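PDB 2POD: mandelate racemase / muconate lactonizing enzyme from Burkholderia pseudomallei, which is of unknown function but belongs to the enolase superfamily, probably acting as a metal-dependent lyase. Local coordinates for residues Tyr120-Tyr128 with Glu347-Gly355; Ile296-Arg306 with Thr325-Leu336. One frame throughout, in Å; residues are numbered along the deposited sequence.

Contact 1. Residues Tyr120-Tyr128 with Glu347-Gly355; sequences YNTCAGPHY and ESVRAFYDG
The ring of Phe352 has the CG1 methyl of Val349 over one face and Gly125 O at its edge in the ring plane, 3.7 Å from CE1. The Tyr353 ring has Arg350 CA over one face and a water at its edge, in plane. The Tyr120 ring and Glu347 carboxylate planes are 44° apart, and Tyr120 OH lies 2.8 Å from Glu347 OE1. Thr122 OG1 donates to Glu347 OE2 at 2.8 Å, from above the carboxylate plane. Glu347 CG, anti to the backbone N (chi1 -176°), sends the extended chain to both. Ser348 N to Tyr120 O and Thr122 N to Ser348 O, both 3.1 Å, establish parallel pairing. Just past strand 346-348, Arg350 N in the first helical turn donates to a lone pair of Asn121 OD1 (2.9 Å). The same water donates to this OD1 and bonds Tyr353 OH and Ser348 OG, which also bonds Thr119 OG1. The Arg350 side chain crosses Asn121 at about a right angle and forms salt bridges with Asp166 and Asp152. Pro126 CG packs on Ala351 CB at 4.0 Å. Strand 117-122 thus joins strands 346-348 and 174-177 in parallel, closing the barrel, with helix 160-170 against Asn121 and Arg350.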
ATOM      1  N   TYR B 120      27.688 -18.172  20.867  1.00 43.51           N
ATOM      2  CA  TYR B 120      28.641 -17.409  20.072  1.00 43.63           C
ATOM      3  C   TYR B 120      29.352 -16.413  20.965  1.00 45.07           C
ATOM      4  O   TYR B 120      28.783 -15.946  21.955  1.00 47.57           O
ATOM      5  CB  TYR B 120      27.963 -16.706  18.881  1.00 44.12           C
ATOM      6  CG  TYR B 120      27.152 -15.460  19.184  1.00 42.78           C
ATOM      7  CD1 TYR B 120      27.715 -14.183  19.070  1.00 40.04           C
ATOM      8  CD2 TYR B 120      25.809 -15.554  19.554  1.00 39.96           C
ATOM      9  CE1 TYR B 120      26.966 -13.035  19.346  1.00 44.01           C
ATOM     10  CE2 TYR B 120      25.048 -14.410  19.820  1.00 38.56           C
ATOM     11  CZ  TYR B 120      25.635 -13.158  19.720  1.00 45.85           C
ATOM     12  OH  TYR B 120      24.890 -12.028  19.975  1.00 41.96           O
ATOM     13  N   ASN B 121      30.594 -16.090  20.615  1.00 48.69           N
ATOM     14  CA  ASN B 121      31.418 -15.241  21.467  1.00 49.41           C
ATOM     15  C   ASN B 121      31.446 -13.801  21.012  1.00 49.48           C
ATOM     16  O   ASN B 121      31.931 -13.484  19.926  1.00 51.15           O
ATOM     17  CB  ASN B 121      32.839 -15.788  21.623  1.00 51.25           C
ATOM     18  CG  ASN B 121      33.542 -15.228  22.848  1.00 50.84           C
ATOM     19  OD1 ASN B 121      33.236 -15.604  23.980  1.00 48.52           O
ATOM     20  ND2 ASN B 121      34.475 -14.308  22.629  1.00 45.29           N
ATOM     21  N   THR B 122      30.907 -12.927  21.849  1.00 50.31           N
ATOM     22  CA  THR B 122      31.058 -11.498  21.651  1.00 50.35           C
ATOM     23  C   THR B 122      32.461 -11.099  22.115  1.00 53.65           C
ATOM     24  O   THR B 122      32.773 -11.144  23.310  1.00 50.71           O
ATOM     25  CB  THR B 122      29.935 -10.733  22.386  1.00 52.61           C
ATOM     26  OG1 THR B 122      28.686 -11.052  21.769  1.00 51.20           O
ATOM     27  CG2 THR B 122      30.136  -9.225  22.338  1.00 47.14           C
ATOM     28  N   CYS B 123      33.300 -10.724  21.151  1.00 53.85           N
ATOM     29  CA  CYS B 123      34.724 -10.485  21.374  1.00 55.00           C
ATOM     30  C   CYS B 123      34.995  -9.148  22.072  1.00 58.16           C
ATOM     31  O   CYS B 123      35.629  -8.256  21.505  1.00 55.43           O
ATOM     32  CB  CYS B 123      35.490 -10.566  20.049  1.00 52.18           C
ATOM     33  SG  CYS B 123      35.311 -12.141  19.171  1.00 60.63           S
ATOM     34  N   ALA B 124      34.489  -9.019  23.298  1.00 64.58           N
ATOM     35  CA  ALA B 124      34.818  -7.910  24.192  1.00 68.16           C
ATOM     36  C   ALA B 124      36.024  -8.263  25.055  1.00 73.75           C
ATOM     37  O   ALA B 124      36.275  -9.442  25.335  1.00 74.21           O
ATOM     38  CB  ALA B 124      33.623  -7.577  25.072  1.00 65.60           C
ATOM     39  N   GLY B 125      36.763  -7.239  25.475  1.00 78.64           N
ATOM     40  CA  GLY B 125      37.769  -7.387  26.526  1.00 83.31           C
ATOM     41  C   GLY B 125      37.159  -7.403  27.919  1.00 87.39           C
ATOM     42  O   GLY B 125      35.996  -7.017  28.091  1.00 86.15           O
ATOM     43  N   PRO B 126      37.942  -7.851  28.925  1.00 90.09           N
ATOM     44  CA  PRO B 126      37.517  -7.950  30.329  1.00 92.33           C
ATOM     45  C   PRO B 126      37.197  -6.606  30.994  1.00 93.76           C
ATOM     46  O   PRO B 126      37.737  -5.570  30.597  1.00 92.98           O
ATOM     47  CB  PRO B 126      38.724  -8.605  31.018  1.00 92.50           C
ATOM     48  CG  PRO B 126      39.512  -9.233  29.918  1.00 90.44           C
ATOM     49  CD  PRO B 126      39.326  -8.326  28.748  1.00 90.64           C
ATOM     50  N   HIS B 127      36.311  -6.645  31.990  1.00 96.98           N
ATOM     51  CA  HIS B 127      36.104  -5.536  32.931  1.00100.24           C
ATOM     52  C   HIS B 127      37.039  -5.686  34.137  1.00102.44           C
ATOM     53  O   HIS B 127      37.869  -6.601  34.156  1.00102.51           O
ATOM     54  CB  HIS B 127      34.634  -5.490  33.381  1.00100.19           C
ATOM     55  CG  HIS B 127      34.156  -4.123  33.770  1.00102.41           C
ATOM     56  ND1 HIS B 127      33.913  -3.127  32.846  1.00108.55           N
ATOM     57  CD2 HIS B 127      33.880  -3.587  34.983  1.00101.54           C
ATOM     58  CE1 HIS B 127      33.506  -2.037  33.475  1.00108.35           C
ATOM     59  NE2 HIS B 127      33.478  -2.290  34.773  1.00103.91           N
ATOM     60  N   TYR B 128      36.866  -4.803  35.139  1.00105.67           N
ATOM     61  CA  TYR B 128      37.925  -4.351  36.064  1.00107.01           C
ATOM     62  C   TYR B 128      39.162  -3.749  35.367  1.00106.31           C
ATOM     63  O   TYR B 128      39.313  -2.514  35.306  1.00105.58           O
ATOM     64  CB  TYR B 128      38.275  -5.388  37.159  1.00108.58           C
ATOM     65  CG  TYR B 128      39.671  -6.003  37.101  1.00109.81           C
ATOM     66  CD1 TYR B 128      39.923  -7.144  36.339  1.00110.25           C
ATOM     67  CD2 TYR B 128      40.727  -5.466  37.846  1.00112.06           C
ATOM     68  CE1 TYR B 128      41.190  -7.718  36.289  1.00113.02           C
ATOM     69  CE2 TYR B 128      42.003  -6.035  37.803  1.00111.94           C
ATOM     70  CZ  TYR B 128      42.223  -7.162  37.024  1.00113.17           C
ATOM     71  OH  TYR B 128      43.476  -7.732  36.977  1.00110.44           O
ATOM     72  N   GLU B 347      24.170 -15.537  23.067  1.00 52.08           N
ATOM     73  CA  GLU B 347      25.346 -14.694  23.329  1.00 52.41           C
ATOM     74  C   GLU B 347      26.018 -15.051  24.653  1.00 52.06           C
ATOM     75  O   GLU B 347      25.350 -15.188  25.677  1.00 50.59           O
ATOM     76  CB  GLU B 347      24.942 -13.216  23.325  1.00 49.44           C
ATOM     77  CG  GLU B 347      26.088 -12.221  23.490  1.00 51.67           C
ATOM     78  CD  GLU B 347      25.746 -10.826  22.976  1.00 64.51           C
ATOM     79  OE1 GLU B 347      24.655 -10.648  22.393  1.00 65.31           O
ATOM     80  OE2 GLU B 347      26.577  -9.906  23.140  1.00 67.47           O
ATOM     81  N   SER B 348      27.335 -15.223  24.607  1.00 49.47           N
ATOM     82  CA  SER B 348      28.159 -15.259  25.808  1.00 49.76           C
ATOM     83  C   SER B 348      29.519 -14.619  25.537  1.00 52.14           C
ATOM     84  O   SER B 348      29.950 -14.512  24.382  1.00 52.00           O
ATOM     85  CB  SER B 348      28.333 -16.700  26.292  1.00 49.98           C
ATOM     86  OG  SER B 348      29.196 -17.433  25.431  1.00 46.33           O
ATOM     87  N   VAL B 349      30.181 -14.182  26.607  1.00 51.00           N
ATOM     88  CA  VAL B 349      31.511 -13.574  26.521  1.00 50.97           C
ATOM     89  C   VAL B 349      32.474 -14.351  27.425  1.00 51.20           C
ATOM     90  O   VAL B 349      32.296 -14.375  28.640  1.00 50.33           O
ATOM     91  CB  VAL B 349      31.477 -12.081  26.946  1.00 50.64           C
ATOM     92  CG1 VAL B 349      32.826 -11.416  26.711  1.00 54.17           C
ATOM     93  CG2 VAL B 349      30.411 -11.334  26.181  1.00 52.97           C
ATOM     94  N   ARG B 350      33.481 -14.986  26.828  1.00 50.90           N
ATOM     95  CA  ARG B 350      34.367 -15.894  27.565  1.00 53.87           C
ATOM     96  C   ARG B 350      35.223 -15.213  28.634  1.00 56.85           C
ATOM     97  O   ARG B 350      35.461 -15.787  29.697  1.00 52.36           O
ATOM     98  CB  ARG B 350      35.201 -16.773  26.623  1.00 53.63           C
ATOM     99  CG  ARG B 350      36.104 -16.012  25.669  1.00 53.54           C
ATOM    100  CD  ARG B 350      36.871 -16.946  24.761  1.00 53.72           C
ATOM    101  NE  ARG B 350      37.906 -16.214  24.035  1.00 54.09           N
ATOM    102  CZ  ARG B 350      38.913 -16.776  23.374  1.00 55.17           C
ATOM    103  NH1 ARG B 350      39.037 -18.096  23.326  1.00 43.61           N
ATOM    104  NH2 ARG B 350      39.800 -16.009  22.757  1.00 54.96           N
ATOM    105  N   ALA B 351      35.631 -13.971  28.363  1.00 59.15           N
ATOM    106  CA  ALA B 351      36.295 -13.107  29.350  1.00 61.66           C
ATOM    107  C   ALA B 351      35.421 -12.766  30.563  1.00 63.67           C
ATOM    108  O   ALA B 351      35.924 -12.292  31.585  1.00 65.65           O
ATOM    109  CB  ALA B 351      36.785 -11.827  28.683  1.00 59.49           C
ATOM    110  N   PHE B 352      34.118 -13.000  30.442  1.00 64.82           N
ATOM    111  CA  PHE B 352      33.178 -12.690  31.510  1.00 65.74           C
ATOM    112  C   PHE B 352      32.924 -13.944  32.351  1.00 64.64           C
ATOM    113  O   PHE B 352      33.112 -13.919  33.571  1.00 61.19           O
ATOM    114  CB  PHE B 352      31.861 -12.148  30.934  1.00 67.24           C
ATOM    115  CG  PHE B 352      31.903 -10.694  30.512  1.00 69.16           C
ATOM    116  CD1 PHE B 352      33.096 -10.072  30.135  1.00 63.40           C
ATOM    117  CD2 PHE B 352      30.722  -9.951  30.466  1.00 73.38           C
ATOM    118  CE1 PHE B 352      33.113  -8.734  29.742  1.00 63.62           C
ATOM    119  CE2 PHE B 352      30.731  -8.611  30.067  1.00 70.28           C
ATOM    120  CZ  PHE B 352      31.931  -8.003  29.705  1.00 65.35           C
ATOM    121  N   TYR B 353      32.518 -15.037  31.695  1.00 62.62           N
ATOM    122  CA  TYR B 353      32.192 -16.284  32.400  1.00 62.75           C
ATOM    123  C   TYR B 353      33.368 -17.126  32.909  1.00 62.76           C
ATOM    124  O   TYR B 353      33.219 -17.859  33.888  1.00 61.64           O
ATOM    125  CB  TYR B 353      31.131 -17.132  31.669  1.00 57.63           C
ATOM    126  CG  TYR B 353      31.541 -17.695  30.322  1.00 61.56           C
ATOM    127  CD1 TYR B 353      32.428 -18.770  30.222  1.00 58.49           C
ATOM    128  CD2 TYR B 353      31.011 -17.177  29.145  1.00 60.57           C
ATOM    129  CE1 TYR B 353      32.798 -19.288  28.988  1.00 54.58           C
ATOM    130  CE2 TYR B 353      31.373 -17.691  27.907  1.00 54.10           C
ATOM    131  CZ  TYR B 353      32.267 -18.740  27.834  1.00 56.37           C
ATOM    132  OH  TYR B 353      32.623 -19.247  26.608  1.00 53.04           O
ATOM    133  N   ASP B 354      34.519 -17.035  32.242  1.00 64.74           N
ATOM    134  CA  ASP B 354      35.772 -17.554  32.815  1.00 69.18           C
ATOM    135  C   ASP B 354      36.462 -16.510  33.697  1.00 69.99           C
ATOM    136  O   ASP B 354      37.367 -16.841  34.467  1.00 75.50           O
ATOM    137  CB  ASP B 354      36.744 -18.057  31.734  1.00 68.23           C
ATOM    138  CG  ASP B 354      36.111 -19.067  30.779  1.00 75.63           C
ATOM    139  OD1 ASP B 354      35.575 -20.102  31.236  1.00 73.93           O
ATOM    140  OD2 ASP B 354      36.171 -18.831  29.552  1.00 85.32           O
ATOM    141  N   GLY B 355      36.026 -15.257  33.585  1.00 66.09           N
ATOM    142  CA  GLY B 355      36.617 -14.158  34.335  1.00 64.24           C
ATOM    143  C   GLY B 355      35.774 -13.705  35.511  1.00 64.08           C
ATOM    144  O   GLY B 355      35.547 -14.471  36.450  1.00 66.05           O
TER
HETATM  145  O   HOH W   1      35.597 -12.594  25.315  1.00 52.22           O
HETATM  146  O   HOH W   2      31.698 -17.674  24.493  1.00 53.12           O

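Contact 2. Residues Ile296-Arg306 with Thr325-Leu336; sequences ISWCGGLSEAR and TGPVVLTASTHL
Ile296 meets helix 327-339 through its CD1 methyl, which comes within 3.3 Å of Ser333 OG and also touches Val329 CG1 and Ala332 CB. The setting is the TIM-barrel-like domain of the enolase superfamily: two successive helices, 301-314 and 327-339, joined through strand 319-321, run side by side. The short segments 301-306 and 327-336 have axes 11.2 Å apart at closest approach, with N-to-C directions 34° apart, so neighbouring barrel helices point broadly the same way. The other branch of Ile296, CG2, meets Leu336 CD2 at 4.1 Å, where the two side chains pass alongside, pointing opposite ways. A water accepts from Ile296 N and donates to Ser333 OG, 2.8 Å from each. Ser297 follows, its CB 3.6 Å from Val329 CG2, so the two methyls of Val329 are divided between consecutive residues. Ser297 OG bonds Asp295 and accepts a hydrogen bond from a second water, which also bonds Thr325 OG1. That water lies over one face of the Trp298 ring, offset toward the rim. Trp298 CZ2 comes within 4.3 Å of Thr325 CG2, while NE1 donates to Phe37 O in strand 31-37. On the helix proper, Leu302 CD2 approaches Ala332 O and Leu336 CB, and the same side chain touches Trp94 of helix 81-101. One turn on, Leu336 CD2 touches both Ala305 CB and Ile296 CG2, which lie side by side. The direct contacts are thus made mostly by aliphatic carbons, some against oxygens of the other segment, and the polar links run through the two waters. Ser333 OG donates to Val329 O at 2.6 Å from 40° above the carbonyl plane, whereas Ser333 N reaches that oxygen from the opposite face.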
ATOM      1  N   ILE B 296      16.659  -9.412  27.879  1.00 39.50           N
ATOM      2  CA  ILE B 296      15.626  -9.563  28.917  1.00 39.80           C
ATOM      3  C   ILE B 296      15.658  -8.538  30.058  1.00 40.06           C
ATOM      4  O   ILE B 296      14.646  -8.308  30.711  1.00 46.69           O
ATOM      5  CB  ILE B 296      15.426 -11.037  29.430  1.00 40.77           C
ATOM      6  CG1 ILE B 296      16.231 -11.344  30.696  1.00 41.62           C
ATOM      7  CG2 ILE B 296      15.551 -12.072  28.304  1.00 34.79           C
ATOM      8  CD1 ILE B 296      17.669 -11.684  30.480  1.00 52.00           C
ATOM      9  N   SER B 297      16.802  -7.897  30.271  1.00 40.35           N
ATOM     10  CA  SER B 297      16.887  -6.821  31.248  1.00 42.66           C
ATOM     11  C   SER B 297      16.544  -5.433  30.698  1.00 43.67           C
ATOM     12  O   SER B 297      16.449  -4.474  31.467  1.00 42.87           O
ATOM     13  CB  SER B 297      18.262  -6.792  31.892  1.00 45.76           C
ATOM     14  OG  SER B 297      19.237  -6.327  30.974  1.00 51.48           O
ATOM     15  N   TRP B 298      16.371  -5.323  29.381  1.00 42.51           N
ATOM     16  CA  TRP B 298      16.051  -4.038  28.755  1.00 41.52           C
ATOM     17  C   TRP B 298      14.674  -4.020  28.108  1.00 42.97           C
ATOM     18  O   TRP B 298      14.178  -2.947  27.776  1.00 39.90           O
ATOM     19  CB  TRP B 298      17.114  -3.614  27.717  1.00 41.95           C
ATOM     20  CG  TRP B 298      18.519  -3.487  28.248  1.00 37.34           C
ATOM     21  CD1 TRP B 298      18.898  -3.293  29.548  1.00 37.73           C
ATOM     22  CD2 TRP B 298      19.731  -3.543  27.485  1.00 38.81           C
ATOM     23  NE1 TRP B 298      20.267  -3.237  29.641  1.00 34.17           N
ATOM     24  CE2 TRP B 298      20.804  -3.384  28.391  1.00 32.55           C
ATOM     25  CE3 TRP B 298      20.018  -3.714  26.124  1.00 40.00           C
ATOM     26  CZ2 TRP B 298      22.139  -3.394  27.983  1.00 39.79           C
ATOM     27  CZ3 TRP B 298      21.352  -3.726  25.717  1.00 45.59           C
ATOM     28  CH2 TRP B 298      22.394  -3.566  26.645  1.00 44.47           C
ATOM     29  N   CYS B 299      14.067  -5.199  27.927  1.00 39.17           N
ATOM     30  CA  CYS B 299      12.896  -5.341  27.058  1.00 39.56           C
ATOM     31  C   CYS B 299      11.559  -5.514  27.778  1.00 41.23           C
ATOM     32  O   CYS B 299      10.516  -5.527  27.137  1.00 45.30           O
ATOM     33  CB  CYS B 299      13.094  -6.476  26.056  1.00 41.95           C
ATOM     34  SG  CYS B 299      12.850  -8.137  26.746  1.00 42.52           S
ATOM     35  N   GLY B 300      11.584  -5.650  29.100  1.00 44.55           N
ATOM     36  CA  GLY B 300      10.359  -5.844  29.874  1.00 36.74           C
ATOM     37  C   GLY B 300      10.334  -7.152  30.642  1.00 42.40           C
ATOM     38  O   GLY B 300       9.288  -7.567  31.139  1.00 47.95           O
ATOM     39  N   GLY B 301      11.488  -7.802  30.749  1.00 42.64           N
ATOM     40  CA  GLY B 301      11.627  -8.948  31.635  1.00 45.67           C
ATOM     41  C   GLY B 301      11.439 -10.227  30.859  1.00 49.18           C
ATOM     42  O   GLY B 301      11.280 -10.194  29.637  1.00 52.16           O
ATOM     43  N   LEU B 302      11.455 -11.356  31.564  1.00 48.02           N
ATOM     44  CA  LEU B 302      11.145 -12.643  30.944  1.00 47.27           C
ATOM     45  C   LEU B 302       9.696 -12.685  30.468  1.00 44.05           C
ATOM     46  O   LEU B 302       9.415 -13.269  29.431  1.00 47.97           O
ATOM     47  CB  LEU B 302      11.441 -13.811  31.890  1.00 43.23           C
ATOM     48  CG  LEU B 302      12.901 -14.261  31.998  1.00 51.56           C
ATOM     49  CD1 LEU B 302      13.151 -15.027  33.299  1.00 53.05           C
ATOM     50  CD2 LEU B 302      13.322 -15.092  30.794  1.00 44.72           C
ATOM     51  N   SER B 303       8.806 -12.042  31.227  1.00 40.76           N
ATOM     52  CA  SER B 303       7.416 -11.803  30.846  1.00 41.31           C
ATOM     53  C   SER B 303       7.184 -11.321  29.419  1.00 40.81           C
ATOM     54  O   SER B 303       6.402 -11.919  28.698  1.00 39.46           O
ATOM     55  CB  SER B 303       6.764 -10.820  31.807  1.00 43.75           C
ATOM     56  OG  SER B 303       6.336 -11.486  32.969  1.00 52.24           O
ATOM     57  N   GLU B 304       7.853 -10.244  29.019  1.00 41.78           N
ATOM     58  CA  GLU B 304       7.751  -9.748  27.648  1.00 42.35           C
ATOM     59  C   GLU B 304       8.546 -10.609  26.670  1.00 42.21           C
ATOM     60  O   GLU B 304       8.050 -10.950  25.601  1.00 47.64           O
ATOM     61  CB  GLU B 304       8.170  -8.274  27.552  1.00 39.95           C
ATOM     62  CG  GLU B 304       7.178  -7.292  28.173  1.00 40.98           C
ATOM     63  CD  GLU B 304       5.832  -7.221  27.436  1.00 44.65           C
ATOM     64  OE1 GLU B 304       4.801  -6.978  28.100  1.00 50.15           O
ATOM     65  OE2 GLU B 304       5.797  -7.399  26.200  1.00 46.84           O
ATOM     66  N   ALA B 305       9.762 -10.980  27.055  1.00 42.72           N
ATOM     67  CA  ALA B 305      10.646 -11.781  26.206  1.00 39.03           C
ATOM     68  C   ALA B 305      10.148 -13.188  25.865  1.00 37.40           C
ATOM     69  O   ALA B 305      10.468 -13.693  24.786  1.00 41.89           O
ATOM     70  CB  ALA B 305      12.056 -11.834  26.798  1.00 36.18           C
ATOM     71  N   ARG B 306       9.398 -13.819  26.779  1.00 37.37           N
ATOM     72  CA  ARG B 306       8.557 -15.015  26.475  1.00 40.51           C
ATOM     73  C   ARG B 306       7.797 -14.821  25.171  1.00 39.44           C
ATOM     74  O   ARG B 306       7.800 -15.679  24.296  1.00 41.92           O
ATOM     75  CB  ARG B 306       7.438 -15.160  27.512  1.00 40.03           C
ATOM     76  CG  ARG B 306       7.694 -16.009  28.683  1.00 39.49           C
ATOM     77  CD  ARG B 306       6.922 -15.427  29.859  1.00 29.90           C
ATOM     78  NE  ARG B 306       5.564 -15.947  29.982  1.00 40.07           N
ATOM     79  CZ  ARG B 306       4.581 -15.336  30.640  1.00 55.01           C
ATOM     80  NH1 ARG B 306       4.789 -14.159  31.235  1.00 54.92           N
ATOM     81  NH2 ARG B 306       3.379 -15.898  30.698  1.00 37.57           N
ATOM     82  N   THR B 325      26.617  -8.872  29.430  1.00 53.41           N
ATOM     83  CA  THR B 325      26.376  -8.052  30.621  1.00 53.76           C
ATOM     84  C   THR B 325      26.641  -8.840  31.904  1.00 52.62           C
ATOM     85  O   THR B 325      27.680  -9.478  32.018  1.00 56.03           O
ATOM     86  CB  THR B 325      24.978  -7.385  30.626  1.00 54.34           C
ATOM     87  OG1 THR B 325      23.961  -8.384  30.502  1.00 55.84           O
ATOM     88  CG2 THR B 325      24.848  -6.384  29.480  1.00 59.98           C
ATOM     89  N   GLY B 326      25.719  -8.791  32.862  1.00 51.15           N
ATOM     90  CA  GLY B 326      25.900  -9.497  34.130  1.00 54.18           C
ATOM     91  C   GLY B 326      25.563 -10.982  34.079  1.00 52.90           C
ATOM     92  O   GLY B 326      24.942 -11.442  33.115  1.00 53.85           O
ATOM     93  N   PRO B 327      25.982 -11.747  35.116  1.00 49.22           N
ATOM     94  CA  PRO B 327      25.790 -13.201  35.160  1.00 44.20           C
ATOM     95  C   PRO B 327      24.337 -13.667  35.267  1.00 43.29           C
ATOM     96  O   PRO B 327      24.005 -14.744  34.762  1.00 43.90           O
ATOM     97  CB  PRO B 327      26.575 -13.620  36.410  1.00 45.39           C
ATOM     98  CG  PRO B 327      26.614 -12.409  37.254  1.00 42.42           C
ATOM     99  CD  PRO B 327      26.721 -11.267  36.299  1.00 43.26           C
ATOM    100  N   VAL B 328      23.484 -12.876  35.920  1.00 42.38           N
ATOM    101  CA  VAL B 328      22.089 -13.268  36.133  1.00 43.36           C
ATOM    102  C   VAL B 328      21.308 -13.176  34.828  1.00 44.86           C
ATOM    103  O   VAL B 328      20.497 -14.059  34.523  1.00 44.10           O
ATOM    104  CB  VAL B 328      21.416 -12.445  37.261  1.00 45.28           C
ATOM    105  CG1 VAL B 328      19.893 -12.606  37.264  1.00 38.73           C
ATOM    106  CG2 VAL B 328      21.990 -12.826  38.597  1.00 32.18           C
ATOM    107  N   VAL B 329      21.591 -12.126  34.056  1.00 46.40           N
ATOM    108  CA  VAL B 329      21.041 -11.961  32.705  1.00 48.57           C
ATOM    109  C   VAL B 329      21.445 -13.104  31.770  1.00 49.61           C
ATOM    110  O   VAL B 329      20.593 -13.647  31.070  1.00 53.36           O
ATOM    111  CB  VAL B 329      21.346 -10.545  32.120  1.00 45.93           C
ATOM    112  CG1 VAL B 329      21.250 -10.509  30.600  1.00 44.06           C
ATOM    113  CG2 VAL B 329      20.394  -9.538  32.714  1.00 38.37           C
ATOM    114  N   LEU B 330      22.719 -13.500  31.809  1.00 47.79           N
ATOM    115  CA  LEU B 330      23.227 -14.621  31.000  1.00 48.88           C
ATOM    116  C   LEU B 330      22.521 -15.937  31.328  1.00 46.24           C
ATOM    117  O   LEU B 330      22.323 -16.780  30.461  1.00 46.99           O
ATOM    118  CB  LEU B 330      24.745 -14.783  31.196  1.00 46.02           C
ATOM    119  CG  LEU B 330      25.657 -15.525  30.198  1.00 53.44           C
ATOM    120  CD1 LEU B 330      26.350 -16.712  30.814  1.00 45.55           C
ATOM    121  CD2 LEU B 330      25.045 -15.908  28.854  1.00 49.68           C
ATOM    122  N   THR B 331      22.143 -16.093  32.590  1.00 46.41           N
ATOM    123  CA  THR B 331      21.547 -17.320  33.092  1.00 45.06           C
ATOM    124  C   THR B 331      20.079 -17.380  32.704  1.00 41.86           C
ATOM    125  O   THR B 331      19.611 -18.401  32.194  1.00 45.45           O
ATOM    126  CB  THR B 331      21.696 -17.391  34.618  1.00 44.84           C
ATOM    127  OG1 THR B 331      23.072 -17.201  34.952  1.00 55.95           O
ATOM    128  CG2 THR B 331      21.223 -18.715  35.161  1.00 42.74           C
ATOM    129  N   ALA B 332      19.375 -16.273  32.946  1.00 40.48           N
ATOM    130  CA  ALA B 332      17.970 -16.103  32.582  1.00 41.69           C
ATOM    131  C   ALA B 332      17.721 -16.179  31.072  1.00 41.09           C
ATOM    132  O   ALA B 332      16.716 -16.741  30.638  1.00 44.19           O
ATOM    133  CB  ALA B 332      17.433 -14.789  33.152  1.00 40.10           C
ATOM    134  N   SER B 333      18.644 -15.630  30.283  1.00 42.04           N
ATOM    135  CA  SER B 333      18.568 -15.711  28.825  1.00 41.34           C
ATOM    136  C   SER B 333      18.731 -17.140  28.354  1.00 43.87           C
ATOM    137  O   SER B 333      18.098 -17.546  27.374  1.00 49.91           O
ATOM    138  CB  SER B 333      19.639 -14.845  28.154  1.00 40.99           C
ATOM    139  OG  SER B 333      19.658 -13.533  28.672  1.00 39.14           O
ATOM    140  N   THR B 334      19.594 -17.889  29.038  1.00 40.38           N
ATOM    141  CA  THR B 334      19.879 -19.279  28.676  1.00 42.07           C
ATOM    142  C   THR B 334      18.668 -20.164  28.961  1.00 40.52           C
ATOM    143  O   THR B 334      18.328 -21.029  28.156  1.00 46.37           O
ATOM    144  CB  THR B 334      21.153 -19.809  29.377  1.00 44.18           C
ATOM    145  OG1 THR B 334      22.277 -19.004  28.993  1.00 39.69           O
ATOM    146  CG2 THR B 334      21.435 -21.250  28.993  1.00 42.56           C
ATOM    147  N   HIS B 335      18.000 -19.905  30.084  1.00 40.79           N
ATOM    148  CA  HIS B 335      16.653 -20.404  30.332  1.00 44.07           C
ATOM    149  C   HIS B 335      15.686 -20.138  29.166  1.00 44.71           C
ATOM    150  O   HIS B 335      15.015 -21.064  28.705  1.00 42.82           O
ATOM    151  CB  HIS B 335      16.099 -19.845  31.645  1.00 44.73           C
ATOM    152  CG  HIS B 335      16.613 -20.542  32.870  1.00 51.14           C
ATOM    153  ND1 HIS B 335      16.088 -21.733  33.328  1.00 52.76           N
ATOM    154  CD2 HIS B 335      17.587 -20.203  33.748  1.00 48.64           C
ATOM    155  CE1 HIS B 335      16.722 -22.101  34.427  1.00 45.92           C
ATOM    156  NE2 HIS B 335      17.644 -21.195  34.698  1.00 45.07           N
ATOM    157  N   LEU B 336      15.641 -18.895  28.678  1.00 41.72           N
ATOM    158  CA  LEU B 336      14.803 -18.537  27.518  1.00 40.94           C
ATOM    159  C   LEU B 336      15.234 -19.269  26.245  1.00 39.16           C
ATOM    160  O   LEU B 336      14.399 -19.780  25.495  1.00 44.64           O
ATOM    161  CB  LEU B 336      14.767 -17.007  27.295  1.00 40.27           C
ATOM    162  CG  LEU B 336      14.119 -16.468  26.002  1.00 41.95           C
ATOM    163  CD1 LEU B 336      12.606 -16.647  26.032  1.00 46.38           C
ATOM    164  CD2 LEU B 336      14.486 -15.009  25.718  1.00 41.79           C
TER
HETATM  165  O   HOH W   3      18.588 -11.336  27.228  1.00 45.06           O
HETATM  166  O   HOH W   4      21.586  -6.783  30.187  1.00 45.05           O

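Contact 2 is nested in the loop closed by contact 1, and their centres lie about 17 Å apart. Helix 327-339 runs on in the chain to strand 346-348, which places the two contacts on successive elements of the barrel. They touch directly: Leu330 CD2 packs 3.3 Å from Glu347 O and 4.2 Å from Ser348 CB, while Phe352 CD2 lies 3.4 Å from Thr325 O. Both also approach a bound sodium, probably the same ion, held by Glu220, Glu246 and Glu272. The side chain of Glu347 in contact 1 is about 5 Å from a sodium, and that of Trp298 in contact 2, which packs on Glu272, about 6 Å.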